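Local coordinates for MobA-like NTP transferase domain-containing protein (Thermus thermophilus, PDB 2DPW), which is of unproven function but, as a MobA-like NTP transferase domain protein, probably transfers nucleotidyl groups, at residues A[6-11]-A[50-55]; A[33-38]-A[56-61]; A[136-141]-A[193-198]. All blocks are in the same frame, centred on the assembly; numbering follows the deposited sequence.

How the interactions relate
Two of the three contacts share one corner of this α/β domain, and the third lies across the molecule. Interactions 1 and 2 have centres about 10 Å apart and alternate along the chain: strand 4-8, helix 35-44, strand 48-52 and the loop that follows it. They also touch, with Tyr51 and Val7 of interaction 1 packing on Leu58 and Val35 of interaction 2, so the two inner parallel strands, helix 35-44 and the loop after strand 48-52 pack together. Interaction 3, whose centre is about 32 Å from that of interaction 1 on the opposite side of the chain's centre, comes later in sequence. There strand 136-138 of the same mixed sheet meets helix 195-206.

Interaction 1: A[6-11]-A[50-55]; sequences IVLAGG and VYVGEN
Ile6 lies alongside Val50 where strands 4-8 and 48-52 run parallel in the central sheet of a Rossmann-like GT-A domain; the axes of their segments 6-8 and 50-52 are 4.7 Å apart and inclined by 14°. Its first torsion (chi1 -59°) sets CG1 beside the backbone N, next to Val50, and turns CG2 forward to reach Val52 CG2 at 4.0 Å; helix 72-81 covers this face through Ala79 and Asn75. Val7 carries the pairing. Its N donates to Val50 O at 2.7 Å and its O accepts from Val52 N at 2.8 Å. The Val7 side chain turns to the other face, where CG1 lies 4.2 Å from Tyr51 CD1 beneath helix 35-44. Leu8 returns to the Ile6 face, and its CD2 rests 3.8 Å from Val52 CG2. As the centre of an inverse gamma turn, Leu8 also bends the chain out of the strand, and Ala9 N makes weak bonds to Val52 O and Val7 O. Ala9 CB lies obliquely beside the Tyr51 ring, at a spacing that is doubtful. Beyond the ring, Tyr51 OH donates to Glu54 O at 2.8 Å from above the carbonyl plane, tying the phenol to the loop after its own strand, while Val35 and Leu58 pack on the ring. With an alanine here in place of the tyrosine, a gap would probably open between Val7, Val35 and Leu58, and Glu54 O would lose this donor. The segment then enters the glycine-rich loop after the first strand, which in related transferases lines the nucleotide site. Gly53 has backbone angles at which a side chain would strike the preceding carbonyl, and Gly10 CA passes 4.1 Å from Gly53 CA.

Interaction 2: A[33-38]-A[56-61]; sequences PMVEWV and PGLVPA
Glu36 reaches across to the backbone of Val59, and this is the polar part of the contact: Val59 N donates to Glu36 OE2 at 2.6 Å, with an angle of 161° at the hydrogen. The amide approaches from above the carboxylate, 64° out of its plane. An extended chain beyond CG (chi2 -177°) carries the acid group out from the first turn of the helix to this N-H. Arg32 takes up the other oxygen, its NE forming a salt bridge with OE1 while its NH1 makes a weak bond to Val59 O. The contact belongs to a beta-alpha-beta crossover, in which helix 35-44 connects parallel strands 4-8 and 48-52 and the loop after the second strand folds back against the helix start. Apolar packing centres on Leu58, whose CD2 meets Val35 CG1 at 3.7 Å, the two side chains crossing at about a right angle. The same methyl lies 3.7 Å from Glu36 CG and 4.2 Å from Pro33 CB. Farther along, a cis peptide bond precedes Pro60, whose CD sits 4.0 Å from Glu36 O and whose ring also packs on Leu39 and Tyr43.

Interaction 3: A[136-141]-A[193-198]; sequences ARLREG and LSLAEV
Glu140 reaches from a beta-hairpin turn to the first residue of helix 195-206, where Leu195 N donates to its OE1 at 2.8 Å on the syn side, tilted 31° out of the carboxylate plane. The bend at chi2 (92°) folds the acid back over the helix start, where the amide dipoles would probably stabilise its charge. Beside it, Arg139 N donates to Leu193 O at 2.8 Å. The Arg139 side chain runs on past Ser194, whose CB lies over one face of the guanidinium, to a salt bridge of 3.3 Å between NH2 and Glu197 OE1; the two charged planes stand 79° apart. Apart from these polar contacts, Leu138 CD1 packs on Leu195 CD1 at 3.6 Å, and Leu138 CD2 meets Val198 CG2 at 4.0 Å. A type I turn from Leu138 to Gly141, closed by backbone bonds in both directions, shapes the hairpin tip, and Ala136 pairs with Phe143 of strand 141-145. On the other segment, Leu193 packs on helix 182-190 through Val184 and Leu188. Ser194 and Glu197 form a capping box: Glu197 N bonds weakly to Ser194 OG, and Ser194 N donates at 2.6 Å to the anti lone pair of Glu197 OE1.

Interaction 1: A[6-11]-A[50-55]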
ATOM      1  N   ILE A   6       2.988   8.929  -3.751  1.00 40.94           N
ATOM      2  CA  ILE A   6       4.042   8.182  -4.422  1.00 39.06           C
ATOM      3  C   ILE A   6       3.488   6.869  -4.906  1.00 36.25           C
ATOM      4  O   ILE A   6       2.801   6.157  -4.181  1.00 45.71           O
ATOM      5  CB  ILE A   6       5.248   7.892  -3.507  1.00 39.96           C
ATOM      6  CG1 ILE A   6       5.847   9.211  -3.001  1.00 39.25           C
ATOM      7  CG2 ILE A   6       6.276   7.057  -4.275  1.00 28.98           C
ATOM      8  CD1 ILE A   6       7.052   9.060  -2.105  1.00 36.87           C
ATOM      9  N   VAL A   7       3.789   6.553  -6.148  1.00 32.24           N
ATOM     10  CA  VAL A   7       3.317   5.320  -6.721  1.00 29.96           C
ATOM     11  C   VAL A   7       4.480   4.414  -7.045  1.00 39.11           C
ATOM     12  O   VAL A   7       5.314   4.715  -7.910  1.00 39.19           O
ATOM     13  CB  VAL A   7       2.519   5.587  -7.974  1.00 19.57           C
ATOM     14  CG1 VAL A   7       2.045   4.300  -8.558  1.00 18.47           C
ATOM     15  CG2 VAL A   7       1.354   6.484  -7.630  1.00 18.61           C
ATOM     16  N   LEU A   8       4.530   3.307  -6.315  1.00 42.69           N
ATOM     17  CA  LEU A   8       5.566   2.310  -6.484  1.00 40.55           C
ATOM     18  C   LEU A   8       5.027   1.284  -7.449  1.00 44.03           C
ATOM     19  O   LEU A   8       4.570   0.216  -7.055  1.00 48.90           O
ATOM     20  CB  LEU A   8       5.883   1.671  -5.137  1.00 37.13           C
ATOM     21  CG  LEU A   8       6.358   2.674  -4.084  1.00 35.56           C
ATOM     22  CD1 LEU A   8       6.639   1.945  -2.791  1.00 21.74           C
ATOM     23  CD2 LEU A   8       7.612   3.401  -4.582  1.00 30.37           C
ATOM     24  N   ALA A   9       5.056   1.644  -8.723  1.00 56.87           N
ATOM     25  CA  ALA A   9       4.578   0.776  -9.781  1.00 67.83           C
ATOM     26  C   ALA A   9       5.755  -0.044 -10.245  1.00 72.12           C
ATOM     27  O   ALA A   9       5.647  -0.843 -11.175  1.00 85.03           O
ATOM     28  CB  ALA A   9       4.036   1.599 -10.926  1.00 65.94           C
ATOM     29  N   GLY A  10       6.887   0.164  -9.591  1.00 73.21           N
ATOM     30  CA  GLY A  10       8.073  -0.577  -9.954  1.00 78.90           C
ATOM     31  C   GLY A  10       7.833  -2.058  -9.759  1.00 78.73           C
ATOM     32  O   GLY A  10       6.897  -2.468  -9.066  1.00 78.40           O
ATOM     33  N   GLY A  11       8.676  -2.869 -10.380  1.00 70.44           N
ATOM     34  CA  GLY A  11       8.527  -4.295 -10.239  1.00 75.38           C
ATOM     35  C   GLY A  11       8.375  -5.034 -11.547  1.00 74.60           C
ATOM     36  O   GLY A  11       7.426  -4.819 -12.296  1.00 74.61           O
ATOM     37  N   VAL A  50       4.180  11.081  -7.394  1.00 40.84           N
ATOM     38  CA  VAL A  50       5.537  10.842  -7.850  1.00 41.27           C
ATOM     39  C   VAL A  50       5.435   9.387  -8.287  1.00 37.63           C
ATOM     40  O   VAL A  50       4.905   8.555  -7.555  1.00 45.09           O
ATOM     41  CB  VAL A  50       6.564  10.968  -6.714  1.00 43.68           C
ATOM     42  CG1 VAL A  50       7.928  10.513  -7.201  1.00 53.74           C
ATOM     43  CG2 VAL A  50       6.646  12.418  -6.254  1.00 49.06           C
ATOM     44  N   TYR A  51       5.940   9.088  -9.476  1.00 36.32           N
ATOM     45  CA  TYR A  51       5.876   7.752 -10.043  1.00 29.53           C
ATOM     46  C   TYR A  51       7.211   7.021 -10.105  1.00 37.98           C
ATOM     47  O   TYR A  51       8.130   7.453 -10.798  1.00 43.40           O
ATOM     48  CB  TYR A  51       5.306   7.839 -11.462  1.00 32.75           C
ATOM     49  CG  TYR A  51       5.255   6.512 -12.173  1.00 35.88           C
ATOM     50  CD1 TYR A  51       4.278   5.571 -11.861  1.00 35.58           C
ATOM     51  CD2 TYR A  51       6.218   6.173 -13.119  1.00 34.50           C
ATOM     52  CE1 TYR A  51       4.262   4.326 -12.469  1.00 38.67           C
ATOM     53  CE2 TYR A  51       6.215   4.926 -13.731  1.00 43.61           C
ATOM     54  CZ  TYR A  51       5.231   4.007 -13.401  1.00 43.56           C
ATOM     55  OH  TYR A  51       5.219   2.772 -14.003  1.00 52.90           O
ATOM     56  N   VAL A  52       7.322   5.901  -9.405  1.00 38.68           N
ATOM     57  CA  VAL A  52       8.562   5.141  -9.474  1.00 41.90           C
ATOM     58  C   VAL A  52       8.319   3.885 -10.320  1.00 35.54           C
ATOM     59  O   VAL A  52       7.527   3.025  -9.962  1.00 43.67           O
ATOM     60  CB  VAL A  52       9.064   4.763  -8.067  1.00 42.28           C
ATOM     61  CG1 VAL A  52      10.537   4.407  -8.126  1.00 33.49           C
ATOM     62  CG2 VAL A  52       8.830   5.923  -7.104  1.00 43.21           C
ATOM     63  N   GLY A  53       8.986   3.805 -11.462  1.00 38.57           N
ATOM     64  CA  GLY A  53       8.815   2.664 -12.347  1.00 38.99           C
ATOM     65  C   GLY A  53       9.068   3.061 -13.794  1.00 40.70           C
ATOM     66  O   GLY A  53       9.548   4.160 -14.063  1.00 46.56           O
ATOM     67  N   GLU A  54       8.756   2.181 -14.736  1.00 44.00           N
ATOM     68  CA  GLU A  54       8.977   2.501 -16.141  1.00 50.80           C
ATOM     69  C   GLU A  54       7.827   3.340 -16.681  1.00 55.56           C
ATOM     70  O   GLU A  54       6.658   3.029 -16.447  1.00 61.89           O
ATOM     71  CB  GLU A  54       9.107   1.226 -16.957  1.00 55.39           C
ATOM     72  CG  GLU A  54       9.629   1.447 -18.352  1.00 73.11           C
ATOM     73  CD  GLU A  54       9.509   0.202 -19.206  1.00 86.40           C
ATOM     74  OE1 GLU A  54       9.936  -0.882 -18.747  1.00 82.05           O
ATOM     75  OE2 GLU A  54       8.988   0.309 -20.338  1.00 87.20           O
ATOM     76  N   ASN A  55       8.152   4.402 -17.411  1.00 55.12           N
ATOM     77  CA  ASN A  55       7.120   5.272 -17.958  1.00 50.30           C
ATOM     78  C   ASN A  55       7.147   5.316 -19.488  1.00 53.31           C
ATOM     79  O   ASN A  55       7.844   6.131 -20.090  1.00 50.16           O
ATOM     80  CB  ASN A  55       7.287   6.681 -17.402  1.00 46.86           C
ATOM     81  CG  ASN A  55       6.063   7.531 -17.617  1.00 46.43           C
ATOM     82  OD1 ASN A  55       5.333   7.353 -18.595  1.00 41.73           O
ATOM     83  ND2 ASN A  55       5.833   8.469 -16.713  1.00 32.41           N
TER

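Interaction 2: A[33-38]-A[56-61]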
ATOM      1  N   PRO A  33      -3.072   1.511 -19.386  1.00 51.00           N
ATOM      2  CA  PRO A  33      -2.071   0.835 -18.567  1.00 47.97           C
ATOM      3  C   PRO A  33      -2.594   1.006 -17.148  1.00 46.72           C
ATOM      4  O   PRO A  33      -2.727   2.122 -16.641  1.00 38.31           O
ATOM      5  CB  PRO A  33      -0.817   1.650 -18.820  1.00 46.56           C
ATOM      6  CG  PRO A  33      -0.990   2.071 -20.251  1.00 39.82           C
ATOM      7  CD  PRO A  33      -2.447   2.479 -20.306  1.00 44.89           C
HETATM    8  N   MSE A  34      -2.941  -0.121 -16.553  1.00 44.97           N
HETATM    9  CA  MSE A  34      -3.458  -0.234 -15.196  1.00 45.05           C
HETATM   10  C   MSE A  34      -3.191   0.895 -14.182  1.00 45.74           C
HETATM   11  O   MSE A  34      -4.113   1.382 -13.521  1.00 38.95           O
HETATM   12  CB  MSE A  34      -2.923  -1.540 -14.634  1.00 49.14           C
HETATM   13  CG  MSE A  34      -3.397  -1.870 -13.266  1.00 64.42           C
HETATM   14 SE   MSE A  34      -2.556  -3.493 -12.761  1.00 79.56          SE
HETATM   15  CE  MSE A  34      -3.690  -4.720 -13.718  1.00 68.85           C
ATOM     16  N   VAL A  35      -1.928   1.283 -14.044  1.00 36.50           N
ATOM     17  CA  VAL A  35      -1.534   2.304 -13.085  1.00 35.11           C
ATOM     18  C   VAL A  35      -2.133   3.693 -13.299  1.00 39.72           C
ATOM     19  O   VAL A  35      -2.225   4.489 -12.355  1.00 38.97           O
ATOM     20  CB  VAL A  35      -0.001   2.426 -13.042  1.00 31.34           C
ATOM     21  CG1 VAL A  35       0.488   2.999 -14.346  1.00 23.57           C
ATOM     22  CG2 VAL A  35       0.440   3.286 -11.843  1.00 30.06           C
ATOM     23  N   GLU A  36      -2.551   3.994 -14.524  1.00 41.76           N
ATOM     24  CA  GLU A  36      -3.125   5.313 -14.800  1.00 43.48           C
ATOM     25  C   GLU A  36      -4.438   5.534 -14.063  1.00 40.07           C
ATOM     26  O   GLU A  36      -4.833   6.681 -13.813  1.00 31.51           O
ATOM     27  CB  GLU A  36      -3.329   5.515 -16.299  1.00 26.59           C
ATOM     28  CG  GLU A  36      -2.026   5.474 -17.068  1.00 34.27           C
ATOM     29  CD  GLU A  36      -2.200   5.748 -18.548  1.00 44.44           C
ATOM     30  OE1 GLU A  36      -3.354   5.658 -19.041  1.00 25.06           O
ATOM     31  OE2 GLU A  36      -1.178   6.047 -19.215  1.00 36.31           O
ATOM     32  N   TRP A  37      -5.113   4.434 -13.723  1.00 34.41           N
ATOM     33  CA  TRP A  37      -6.367   4.510 -12.985  1.00 36.91           C
ATOM     34  C   TRP A  37      -6.004   5.003 -11.597  1.00 36.10           C
ATOM     35  O   TRP A  37      -6.734   5.775 -10.977  1.00 38.10           O
ATOM     36  CB  TRP A  37      -7.033   3.131 -12.914  1.00 43.17           C
ATOM     37  CG  TRP A  37      -7.414   2.604 -14.269  1.00 49.03           C
ATOM     38  CD1 TRP A  37      -6.905   1.508 -14.902  1.00 51.81           C
ATOM     39  CD2 TRP A  37      -8.357   3.186 -15.174  1.00 57.77           C
ATOM     40  NE1 TRP A  37      -7.472   1.367 -16.146  1.00 46.38           N
ATOM     41  CE2 TRP A  37      -8.369   2.382 -16.338  1.00 60.60           C
ATOM     42  CE3 TRP A  37      -9.198   4.305 -15.114  1.00 44.82           C
ATOM     43  CZ2 TRP A  37      -9.185   2.669 -17.439  1.00 57.10           C
ATOM     44  CZ3 TRP A  37     -10.005   4.588 -16.202  1.00 39.73           C
ATOM     45  CH2 TRP A  37      -9.996   3.771 -17.349  1.00 57.53           C
ATOM     46  N   VAL A  38      -4.844   4.574 -11.129  1.00 31.59           N
ATOM     47  CA  VAL A  38      -4.375   4.983  -9.821  1.00 43.61           C
ATOM     48  C   VAL A  38      -3.983   6.457  -9.861  1.00 44.58           C
ATOM     49  O   VAL A  38      -4.374   7.237  -8.985  1.00 34.60           O
ATOM     50  CB  VAL A  38      -3.165   4.128  -9.383  1.00 47.77           C
ATOM     51  CG1 VAL A  38      -2.685   4.564  -8.006  1.00 33.44           C
ATOM     52  CG2 VAL A  38      -3.555   2.652  -9.372  1.00 34.71           C
ATOM     53  N   PRO A  56       6.374   4.435 -20.137  1.00 56.98           N
ATOM     54  CA  PRO A  56       6.277   4.336 -21.597  1.00 54.76           C
ATOM     55  C   PRO A  56       5.617   5.583 -22.168  1.00 57.68           C
ATOM     56  O   PRO A  56       5.849   5.960 -23.318  1.00 55.17           O
ATOM     57  CB  PRO A  56       5.388   3.111 -21.805  1.00 62.68           C
ATOM     58  CG  PRO A  56       5.521   2.344 -20.528  1.00 64.86           C
ATOM     59  CD  PRO A  56       5.526   3.421 -19.494  1.00 64.82           C
ATOM     60  N   GLY A  57       4.774   6.201 -21.345  1.00 52.77           N
ATOM     61  CA  GLY A  57       4.050   7.394 -21.747  1.00 47.20           C
ATOM     62  C   GLY A  57       2.751   7.406 -20.971  1.00 45.03           C
ATOM     63  O   GLY A  57       1.664   7.302 -21.536  1.00 47.89           O
ATOM     64  N   LEU A  58       2.870   7.499 -19.653  1.00 45.42           N
ATOM     65  CA  LEU A  58       1.710   7.469 -18.772  1.00 37.73           C
ATOM     66  C   LEU A  58       0.875   8.728 -18.792  1.00 39.65           C
ATOM     67  O   LEU A  58       1.392   9.837 -18.838  1.00 49.01           O
ATOM     68  CB  LEU A  58       2.172   7.188 -17.360  1.00 32.47           C
ATOM     69  CG  LEU A  58       2.705   5.758 -17.259  1.00 36.39           C
ATOM     70  CD1 LEU A  58       3.470   5.558 -15.952  1.00 36.33           C
ATOM     71  CD2 LEU A  58       1.541   4.768 -17.402  1.00 31.17           C
ATOM     72  N   VAL A  59      -0.432   8.532 -18.771  1.00 36.97           N
ATOM     73  CA  VAL A  59      -1.406   9.608 -18.783  1.00 30.36           C
ATOM     74  C   VAL A  59      -2.382   9.266 -17.677  1.00 37.56           C
ATOM     75  O   VAL A  59      -2.958   8.195 -17.706  1.00 46.84           O
ATOM     76  CB  VAL A  59      -2.198   9.638 -20.113  1.00 35.58           C
ATOM     77  CG1 VAL A  59      -3.444  10.493 -19.945  1.00 43.34           C
ATOM     78  CG2 VAL A  59      -1.311  10.153 -21.255  1.00 26.69           C
ATOM     79  N   PRO A  60      -2.615  10.178 -16.715  1.00 40.16           N
ATOM     80  CA  PRO A  60      -2.007  11.509 -16.647  1.00 41.00           C
ATOM     81  C   PRO A  60      -0.549  11.475 -16.248  1.00 41.66           C
ATOM     82  O   PRO A  60      -0.136  10.708 -15.376  1.00 41.55           O
ATOM     83  CB  PRO A  60      -2.865  12.225 -15.620  1.00 35.66           C
ATOM     84  CG  PRO A  60      -3.191  11.107 -14.656  1.00 37.45           C
ATOM     85  CD  PRO A  60      -3.545   9.972 -15.588  1.00 23.90           C
ATOM     86  N   ALA A  61       0.234  12.314 -16.908  1.00 49.45           N
ATOM     87  CA  ALA A  61       1.654  12.401 -16.625  1.00 44.24           C
ATOM     88  C   ALA A  61       1.853  12.669 -15.129  1.00 36.86           C
ATOM     89  O   ALA A  61       1.223  13.556 -14.543  1.00 30.83           O
ATOM     90  CB  ALA A  61       2.282  13.514 -17.465  1.00 36.93           C
TER

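Interaction 3: A[136-141]-A[193-198]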
ATOM      1  N   ALA A 136      -7.067 -11.512   8.619  1.00 50.74           N
ATOM      2  CA  ALA A 136      -6.598 -11.667   9.980  1.00 44.60           C
ATOM      3  C   ALA A 136      -7.762 -11.337  10.913  1.00 53.37           C
ATOM      4  O   ALA A 136      -8.380 -10.276  10.803  1.00 51.96           O
ATOM      5  CB  ALA A 136      -5.446 -10.744  10.232  1.00 43.49           C
ATOM      6  N   ARG A 137      -8.062 -12.254  11.826  1.00 54.75           N
ATOM      7  CA  ARG A 137      -9.168 -12.069  12.753  1.00 63.14           C
ATOM      8  C   ARG A 137      -8.752 -11.320  14.017  1.00 62.28           C
ATOM      9  O   ARG A 137      -7.921 -11.793  14.790  1.00 65.94           O
ATOM     10  CB  ARG A 137      -9.763 -13.432  13.132  1.00 67.85           C
ATOM     11  CG  ARG A 137     -10.199 -14.285  11.944  1.00 64.45           C
ATOM     12  CD  ARG A 137     -10.710 -15.665  12.370  1.00 81.03           C
ATOM     13  NE  ARG A 137     -12.000 -15.619  13.066  1.00 90.44           N
ATOM     14  CZ  ARG A 137     -12.172 -15.866  14.365  1.00 89.45           C
ATOM     15  NH1 ARG A 137     -11.133 -16.180  15.132  1.00 84.06           N
ATOM     16  NH2 ARG A 137     -13.387 -15.800  14.898  1.00 84.09           N
ATOM     17  N   LEU A 138      -9.335 -10.145  14.216  1.00 63.53           N
ATOM     18  CA  LEU A 138      -9.050  -9.325  15.388  1.00 60.42           C
ATOM     19  C   LEU A 138     -10.316  -9.206  16.206  1.00 54.76           C
ATOM     20  O   LEU A 138     -11.416  -9.323  15.676  1.00 50.56           O
ATOM     21  CB  LEU A 138      -8.607  -7.920  14.978  1.00 61.65           C
ATOM     22  CG  LEU A 138      -7.339  -7.804  14.141  1.00 58.25           C
ATOM     23  CD1 LEU A 138      -7.037  -6.335  13.901  1.00 57.73           C
ATOM     24  CD2 LEU A 138      -6.185  -8.481  14.863  1.00 72.10           C
ATOM     25  N   ARG A 139     -10.169  -8.960  17.498  1.00 59.56           N
ATOM     26  CA  ARG A 139     -11.346  -8.823  18.333  1.00 68.54           C
ATOM     27  C   ARG A 139     -12.318  -7.840  17.705  1.00 61.93           C
ATOM     28  O   ARG A 139     -13.529  -7.986  17.831  1.00 70.10           O
ATOM     29  CB  ARG A 139     -10.965  -8.342  19.731  1.00 71.47           C
ATOM     30  CG  ARG A 139     -10.373  -9.424  20.598  1.00 75.08           C
ATOM     31  CD  ARG A 139     -10.223  -8.922  22.007  1.00 80.31           C
ATOM     32  NE  ARG A 139      -8.863  -9.112  22.495  1.00 92.42           N
ATOM     33  CZ  ARG A 139      -8.423  -8.662  23.665  1.00 95.98           C
ATOM     34  NH1 ARG A 139      -9.236  -7.993  24.475  1.00 97.37           N
ATOM     35  NH2 ARG A 139      -7.166  -8.883  24.027  1.00 94.62           N
ATOM     36  N   GLU A 140     -11.783  -6.847  17.010  1.00 56.29           N
ATOM     37  CA  GLU A 140     -12.619  -5.840  16.389  1.00 49.66           C
ATOM     38  C   GLU A 140     -13.155  -6.262  15.018  1.00 55.58           C
ATOM     39  O   GLU A 140     -13.983  -5.563  14.428  1.00 54.29           O
ATOM     40  CB  GLU A 140     -11.846  -4.518  16.298  1.00 57.81           C
ATOM     41  CG  GLU A 140     -11.446  -3.939  17.668  1.00 53.88           C
ATOM     42  CD  GLU A 140     -10.051  -4.365  18.153  1.00 70.97           C
ATOM     43  OE1 GLU A 140      -9.638  -5.525  17.895  1.00 67.92           O
ATOM     44  OE2 GLU A 140      -9.373  -3.533  18.811  1.00 65.43           O
ATOM     45  N   GLY A 141     -12.699  -7.408  14.513  1.00 50.41           N
ATOM     46  CA  GLY A 141     -13.189  -7.871  13.227  1.00 42.19           C
ATOM     47  C   GLY A 141     -12.252  -8.733  12.401  1.00 48.90           C
ATOM     48  O   GLY A 141     -11.358  -9.390  12.917  1.00 49.94           O
ATOM     49  N   LEU A 193      -6.329 -11.683  19.419  1.00 77.40           N
ATOM     50  CA  LEU A 193      -5.649 -10.402  19.467  1.00 66.81           C
ATOM     51  C   LEU A 193      -6.532  -9.216  19.057  1.00 64.77           C
ATOM     52  O   LEU A 193      -7.538  -9.364  18.348  1.00 66.59           O
ATOM     53  CB  LEU A 193      -4.420 -10.475  18.561  1.00 58.74           C
ATOM     54  CG  LEU A 193      -3.484  -9.265  18.478  1.00 55.25           C
ATOM     55  CD1 LEU A 193      -2.762  -9.058  19.800  1.00 62.65           C
ATOM     56  CD2 LEU A 193      -2.471  -9.467  17.362  1.00 46.73           C
ATOM     57  N   SER A 194      -6.141  -8.027  19.504  1.00 59.41           N
ATOM     58  CA  SER A 194      -6.896  -6.824  19.174  1.00 55.68           C
ATOM     59  C   SER A 194      -6.116  -5.769  18.393  1.00 53.75           C
ATOM     60  O   SER A 194      -4.886  -5.725  18.398  1.00 43.06           O
ATOM     61  CB  SER A 194      -7.454  -6.169  20.433  1.00 48.09           C
ATOM     62  OG  SER A 194      -6.509  -5.269  20.980  1.00 44.00           O
ATOM     63  N   LEU A 195      -6.869  -4.882  17.758  1.00 51.44           N
ATOM     64  CA  LEU A 195      -6.304  -3.826  16.938  1.00 53.80           C
ATOM     65  C   LEU A 195      -5.315  -2.893  17.649  1.00 49.06           C
ATOM     66  O   LEU A 195      -4.251  -2.581  17.102  1.00 43.60           O
ATOM     67  CB  LEU A 195      -7.449  -3.030  16.313  1.00 52.85           C
ATOM     68  CG  LEU A 195      -7.171  -2.123  15.118  1.00 56.56           C
ATOM     69  CD1 LEU A 195      -6.328  -2.846  14.076  1.00 55.52           C
ATOM     70  CD2 LEU A 195      -8.498  -1.696  14.535  1.00 42.71           C
ATOM     71  N   ALA A 196      -5.649  -2.447  18.855  1.00 45.22           N
ATOM     72  CA  ALA A 196      -4.740  -1.551  19.569  1.00 49.32           C
ATOM     73  C   ALA A 196      -3.484  -2.298  19.991  1.00 52.74           C
ATOM     74  O   ALA A 196      -2.413  -1.707  20.136  1.00 51.92           O
ATOM     75  CB  ALA A 196      -5.418  -0.954  20.781  1.00 29.11           C
ATOM     76  N   GLU A 197      -3.624  -3.606  20.193  1.00 53.73           N
ATOM     77  CA  GLU A 197      -2.488  -4.425  20.584  1.00 44.77           C
ATOM     78  C   GLU A 197      -1.540  -4.455  19.403  1.00 41.41           C
ATOM     79  O   GLU A 197      -0.328  -4.304  19.554  1.00 39.11           O
ATOM     80  CB  GLU A 197      -2.935  -5.841  20.919  1.00 46.10           C
ATOM     81  CG  GLU A 197      -3.733  -5.953  22.197  1.00 53.60           C
ATOM     82  CD  GLU A 197      -4.081  -7.392  22.532  1.00 66.05           C
ATOM     83  OE1 GLU A 197      -4.928  -7.993  21.826  1.00 66.98           O
ATOM     84  OE2 GLU A 197      -3.495  -7.929  23.495  1.00 64.72           O
ATOM     85  N   VAL A 198      -2.113  -4.652  18.223  1.00 30.10           N
ATOM     86  CA  VAL A 198      -1.339  -4.680  16.997  1.00 36.01           C
ATOM     87  C   VAL A 198      -0.590  -3.346  16.864  1.00 46.44           C
ATOM     88  O   VAL A 198       0.641  -3.314  16.733  1.00 37.09           O
ATOM     89  CB  VAL A 198      -2.270  -4.856  15.788  1.00 34.04           C
ATOM     90  CG1 VAL A 198      -1.462  -4.975  14.529  1.00 25.92           C
ATOM     91  CG2 VAL A 198      -3.147  -6.077  15.984  1.00 40.24           C
TER